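Local coordinates for protein acyl-CoA dehydrogenase (Slackia heliotrinireducens, PDB 4RM7) that belongs to the acyl-CoA dehydrogenase family, with a helical N-terminal domain, a beta-sheet middle domain and a helical C-terminal domain, in a four-chain assembly, at residues 18-23 against 81-86; 259-264 against 290-295. All blocks are in the same frame, centred on the assembly; numbering follows the deposited sequence.

Contact 1: 18-23 against 81-86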
loop_
_atom_site.group_PDB
_atom_site.type_symbol
_atom_site.label_atom_id
_atom_site.label_comp_id
_atom_site.label_asym_id
_atom_site.label_seq_id
_atom_site.Cartn_x
_atom_site.Cartn_y
_atom_site.Cartn_z
ATOM N N HIS A 18 12.656 24.556 27.133
ATOM C CA HIS A 18 14.072 24.492 27.469
ATOM C C HIS A 18 14.855 23.731 26.407
ATOM O O HIS A 18 15.920 24.170 25.974
ATOM C CB HIS A 18 14.272 23.842 28.836
ATOM C CG HIS A 18 13.580 24.562 29.949
ATOM N ND1 HIS A 18 13.561 24.088 31.248
ATOM C CD2 HIS A 18 12.881 25.722 29.967
ATOM C CE1 HIS A 18 12.886 24.925 32.009
ATOM N NE2 HIS A 18 12.462 25.930 31.260
ATOM N N VAL A 19 14.315 22.598 25.975
ATOM C CA VAL A 19 14.974 21.791 24.956
ATOM C C VAL A 19 15.016 22.516 23.609
ATOM O O VAL A 19 16.032 22.496 22.929
ATOM C CB VAL A 19 14.286 20.436 24.817
ATOM C CG1 VAL A 19 14.848 19.669 23.627
ATOM C CG2 VAL A 19 14.475 19.643 26.105
ATOM N N ARG A 20 13.917 23.173 23.253
ATOM C CA ARG A 20 13.816 23.924 22.002
ATOM C C ARG A 20 14.768 25.125 21.953
ATOM O O ARG A 20 15.282 25.482 20.894
ATOM C CB ARG A 20 12.368 24.387 21.788
ATOM C CG ARG A 20 12.147 25.287 20.587
ATOM C CD ARG A 20 10.658 25.437 20.243
ATOM N NE ARG A 20 9.797 25.567 21.422
ATOM C CZ ARG A 20 8.882 24.670 21.788
ATOM N NH1 ARG A 20 8.682 23.565 21.065
ATOM N NH2 ARG A 20 8.159 24.885 22.876
ATOM N N GLU A 21 15.003 25.753 23.097
ATOM C CA GLU A 21 15.928 26.876 23.155
ATOM C C GLU A 21 17.371 26.348 22.995
ATOM O O GLU A 21 18.190 26.949 22.313
ATOM C CB GLU A 21 15.725 27.663 24.457
ATOM C CG GLU A 21 16.925 28.420 24.953
ATOM C CD GLU A 21 16.571 29.430 26.041
ATOM O OE1 GLU A 21 15.436 29.973 26.000
ATOM O OE2 GLU A 21 17.431 29.678 26.927
ATOM N N TYR A 22 17.666 25.209 23.596
ATOM C CA TYR A 22 18.958 24.577 23.398
ATOM C C TYR A 22 19.187 24.125 21.961
ATOM O O TYR A 22 20.248 24.340 21.404
ATOM C CB TYR A 22 19.103 23.390 24.356
ATOM C CG TYR A 22 20.172 22.388 23.997
ATOM C CD1 TYR A 22 21.499 22.667 24.202
ATOM C CD2 TYR A 22 19.845 21.168 23.458
ATOM C CE1 TYR A 22 22.475 21.762 23.874
ATOM C CE2 TYR A 22 20.814 20.257 23.131
ATOM C CZ TYR A 22 22.128 20.563 23.342
ATOM O OH TYR A 22 23.091 19.656 23.017
ATOM N N GLY A 23 18.192 23.486 21.366
ATOM C CA GLY A 23 18.338 22.966 20.025
ATOM C C GLY A 23 18.518 24.030 18.977
ATOM O O GLY A 23 19.345 23.924 18.095
ATOM N N SER A 81 15.496 15.850 17.584
ATOM C CA SER A 81 15.500 15.226 16.265
ATOM C C SER A 81 14.736 16.082 15.284
ATOM O O SER A 81 15.055 16.101 14.093
ATOM C CB SER A 81 14.881 13.827 16.304
ATOM O OG SER A 81 15.521 13.016 17.271
ATOM N N ARG A 82 13.724 16.788 15.789
ATOM C CA ARG A 82 12.911 17.656 14.945
ATOM C C ARG A 82 13.701 18.878 14.508
ATOM O O ARG A 82 13.754 19.200 13.327
ATOM C CB ARG A 82 11.645 18.107 15.669
ATOM C CG ARG A 82 10.715 18.971 14.813
ATOM C CD ARG A 82 9.618 19.609 15.669
ATOM N NE ARG A 82 10.152 20.649 16.528
ATOM C CZ ARG A 82 10.519 21.846 16.077
ATOM N NH1 ARG A 82 10.402 22.135 14.782
ATOM N NH2 ARG A 82 11.015 22.748 16.910
ATOM N N ILE A 83 14.301 19.561 15.479
ATOM C CA ILE A 83 15.094 20.748 15.203
ATOM C C ILE A 83 16.306 20.405 14.345
ATOM O O ILE A 83 16.619 21.128 13.413
ATOM C CB ILE A 83 15.562 21.430 16.507
ATOM C CG1 ILE A 83 14.372 21.992 17.283
ATOM C CG2 ILE A 83 16.567 22.543 16.216
ATOM C CD1 ILE A 83 14.700 22.251 18.730
ATOM N N SER A 84 16.974 19.294 14.634
ATOM C CA SER A 84 18.208 18.973 13.916
ATOM C C SER A 84 17.979 18.324 12.561
ATOM O O SER A 84 18.798 18.464 11.673
ATOM C CB SER A 84 19.087 18.049 14.744
ATOM O OG SER A 84 18.519 16.772 14.776
ATOM N N GLY A 85 16.881 17.589 12.410
ATOM C CA GLY A 85 16.655 16.809 11.204
ATOM C C GLY A 85 17.690 15.699 11.107
ATOM O O GLY A 85 18.072 15.254 10.022
ATOM N N ALA A 86 18.166 15.247 12.257
ATOM C CA ALA A 86 19.284 14.326 12.248
ATOM C C ALA A 86 19.149 13.286 13.332
ATOM O O ALA A 86 18.357 13.435 14.263
ATOM C CB ALA A 86 20.606 15.092 12.399
#
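I83 lays both branches of its side chain on the R20-G23 turn of helix 10-26. Its CD1 methyl lies against the backbone, with I83 CD1 3.8 Å from R20 CA and 3.9 Å from G23 CA. The other branch comes to the carbonyl of G23, where I83 CG2 is 3.6 Å from G23 O. CG2 stands anti to the backbone N of I83 while CG1 is turned beside that N (chi1 -66°), which spreads the two branches over the turn. With no side chain at G23, the backbones come close, G23 CA to I83 CA being 6.2 Å. This is helix-to-helix packing within the N-terminal alpha-helical domain of the acyl-CoA dehydrogenase fold, and V19 extends it by resting on V76 and L80, farther back along helix 70-84. Beside I83, the aliphatic part of R20 passes the R82 guanidinium obliquely, R20 CD lying 4.3 Å from R82 NH2. E79 lies near both arginines, in a salt bridge with R82 and a long, weak ion pair with R20, whose NH2 also hydrogen-bonds to N17. Past helix 70-84, G85 has positive phi, and A86 N bonds back to S84 OG in an ST turn.

Contact 2: 259-264 against 290-295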
loop_
_atom_site.group_PDB
_atom_site.type_symbol
_atom_site.label_atom_id
_atom_site.label_comp_id
_atom_site.label_asym_id
_atom_site.label_seq_id
_atom_site.Cartn_x
_atom_site.Cartn_y
_atom_site.Cartn_z
ATOM N N ALA A 259 10.388 16.856 10.927
ATOM C CA ALA A 259 11.241 17.890 10.337
ATOM C C ALA A 259 11.077 17.909 8.820
ATOM O O ALA A 259 11.011 18.974 8.202
ATOM C CB ALA A 259 12.692 17.664 10.709
ATOM N N ALA A 260 10.997 16.716 8.238
ATOM C CA ALA A 260 10.732 16.555 6.819
ATOM C C ALA A 260 9.376 17.143 6.419
ATOM O O ALA A 260 9.234 17.746 5.355
ATOM C CB ALA A 260 10.790 15.087 6.442
HETATM N N MSE A 261 8.382 16.949 7.273
HETATM C CA MSE A 261 7.057 17.474 6.999
HETATM C C MSE A 261 7.071 19.010 7.000
HETATM O O MSE A 261 6.534 19.637 6.084
HETATM C CB MSE A 261 6.043 16.943 8.012
HETATM C CG MSE A 261 4.692 17.617 7.910
HETATM SE SE MSE A 261 3.755 17.127 6.269
HETATM C CE MSE A 261 1.971 17.534 6.912
ATOM N N GLU A 262 7.693 19.609 8.013
ATOM C CA GLU A 262 7.877 21.061 8.027
ATOM C C GLU A 262 8.518 21.612 6.748
ATOM O O GLU A 262 8.060 22.636 6.218
ATOM C CB GLU A 262 8.698 21.480 9.224
ATOM C CG GLU A 262 7.993 21.206 10.522
ATOM C CD GLU A 262 8.909 21.359 11.722
ATOM O OE1 GLU A 262 10.084 21.744 11.524
ATOM O OE2 GLU A 262 8.455 21.101 12.864
ATOM N N ASP A 263 9.543 20.940 6.221
ATOM C CA ASP A 263 10.169 21.412 4.972
ATOM C C ASP A 263 9.201 21.313 3.792
ATOM O O ASP A 263 9.116 22.237 2.969
ATOM C CB ASP A 263 11.459 20.635 4.648
ATOM C CG ASP A 263 12.551 20.845 5.689
ATOM O OD1 ASP A 263 12.405 21.761 6.521
ATOM O OD2 ASP A 263 13.553 20.095 5.679
ATOM N N ALA A 264 8.485 20.190 3.714
ATOM C CA ALA A 264 7.466 19.983 2.690
ATOM C C ALA A 264 6.425 21.102 2.723
ATOM O O ALA A 264 6.119 21.710 1.694
ATOM C CB ALA A 264 6.784 18.620 2.881
ATOM N N GLU A 290 -2.119 12.777 4.082
ATOM C CA GLU A 290 -1.608 11.423 4.302
ATOM C C GLU A 290 -0.430 11.449 5.304
ATOM O O GLU A 290 -0.381 10.684 6.261
ATOM C CB GLU A 290 -1.180 10.816 2.970
ATOM C CG GLU A 290 -0.949 9.350 3.020
ATOM C CD GLU A 290 -2.240 8.574 2.838
ATOM O OE1 GLU A 290 -3.079 8.989 1.999
ATOM O OE2 GLU A 290 -2.415 7.558 3.546
HETATM N N MSE A 291 0.499 12.377 5.091
HETATM C CA MSE A 291 1.629 12.579 5.998
HETATM C C MSE A 291 1.219 13.004 7.416
HETATM O O MSE A 291 1.765 12.505 8.397
HETATM C CB MSE A 291 2.583 13.617 5.415
HETATM C CG MSE A 291 3.321 13.122 4.184
HETATM SE SE MSE A 291 3.848 14.571 2.991
HETATM C CE MSE A 291 5.557 15.104 3.805
ATOM N N GLU A 292 0.275 13.930 7.531
ATOM C CA GLU A 292 -0.134 14.361 8.848
ATOM C C GLU A 292 -0.869 13.223 9.586
ATOM O O GLU A 292 -0.783 13.124 10.813
ATOM C CB GLU A 292 -1.002 15.617 8.761
ATOM C CG GLU A 292 -1.186 16.326 10.120
ATOM C CD GLU A 292 0.142 16.824 10.741
ATOM O OE1 GLU A 292 1.068 17.152 9.991
ATOM O OE2 GLU A 292 0.266 16.904 11.980
ATOM N N VAL A 293 -1.572 12.360 8.853
ATOM C CA VAL A 293 -2.211 11.204 9.479
ATOM C C VAL A 293 -1.149 10.266 10.053
ATOM O O VAL A 293 -1.260 9.790 11.190
ATOM C CB VAL A 293 -3.070 10.402 8.504
ATOM C CG1 VAL A 293 -3.378 9.044 9.099
ATOM C CG2 VAL A 293 -4.352 11.134 8.169
ATOM N N LYS A 294 -0.115 10.004 9.265
ATOM C CA LYS A 294 0.944 9.129 9.738
ATOM C C LYS A 294 1.657 9.731 10.950
ATOM O O LYS A 294 1.933 9.013 11.911
ATOM C CB LYS A 294 1.929 8.820 8.610
ATOM C CG LYS A 294 1.293 7.912 7.566
ATOM C CD LYS A 294 2.217 7.632 6.427
ATOM C CE LYS A 294 1.479 6.908 5.326
ATOM N NZ LYS A 294 2.359 6.677 4.143
ATOM N N LEU A 295 1.923 11.039 10.926
ATOM C CA LEU A 295 2.590 11.684 12.059
ATOM C C LEU A 295 1.714 11.588 13.304
ATOM O O LEU A 295 2.211 11.335 14.406
ATOM C CB LEU A 295 2.894 13.147 11.774
ATOM C CG LEU A 295 3.984 13.500 10.787
ATOM C CD1 LEU A 295 3.958 15.001 10.512
ATOM C CD2 LEU A 295 5.315 13.055 11.385
#
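M291, a selenomethionine like M261, is the first residue of 290-295 to meet helix 259-264. A bend at chi3 (85°) turns its terminal methyl toward the facing helix, where M291 CE lies 3.7 Å from M261 SE and 3.8 Å from A264 CB. The M261 selenium also lies against the base of the M291 side chain, 3.8 Å from M291 CB. At E292 the M261 side chain crosses at about a right angle, its methyl end lying against the glutamate, with M261 CE 4.0 Å from E292 CB. The carboxylate oxygen E292 OE1 shares a hydrogen bond with Y384 OH of the second subunit. One turn beyond M291, L295 closes over the base of M261, with its CD1 3.8 Å from M261 CG. M261, CG anti to its N (chi1 171°) and the chain bent at chi2, fills the space between the helices, whose local axes are 11.1 Å apart at closest approach. The axes run nearly antiparallel, at 157°, as befits neighbouring helices of the C-terminal alpha-helical bundle in this family. Helix 316-341 packs against M291 through A337 and I340, helix 351-362 covers A259 and A260, and Y384 of the second subunit lies against M261 and L295.

In the fold
From the N terminus, helix 10-26 enters contact 1 first, and contact 1 closes when helix 70-84 returns to it, the intervening residues being helices and loops without strands. The chain then runs through two more helices and the strands of the middle domain before helix 234-270 opens contact 2, which closes a shorter excursion on helix 282-311. The two contacts therefore follow in series, neither nested nor crossed, with centres about 17 Å apart. They nevertheless touch: R82 NH1 makes a 2.9 Å salt bridge with E262 OE2, and A259 packs beside R82 and G85. Helix 234-270 thereby joins the N-terminal helices to the C-terminal bundle, and at contact 2 the second subunit packs directly on this helix pair.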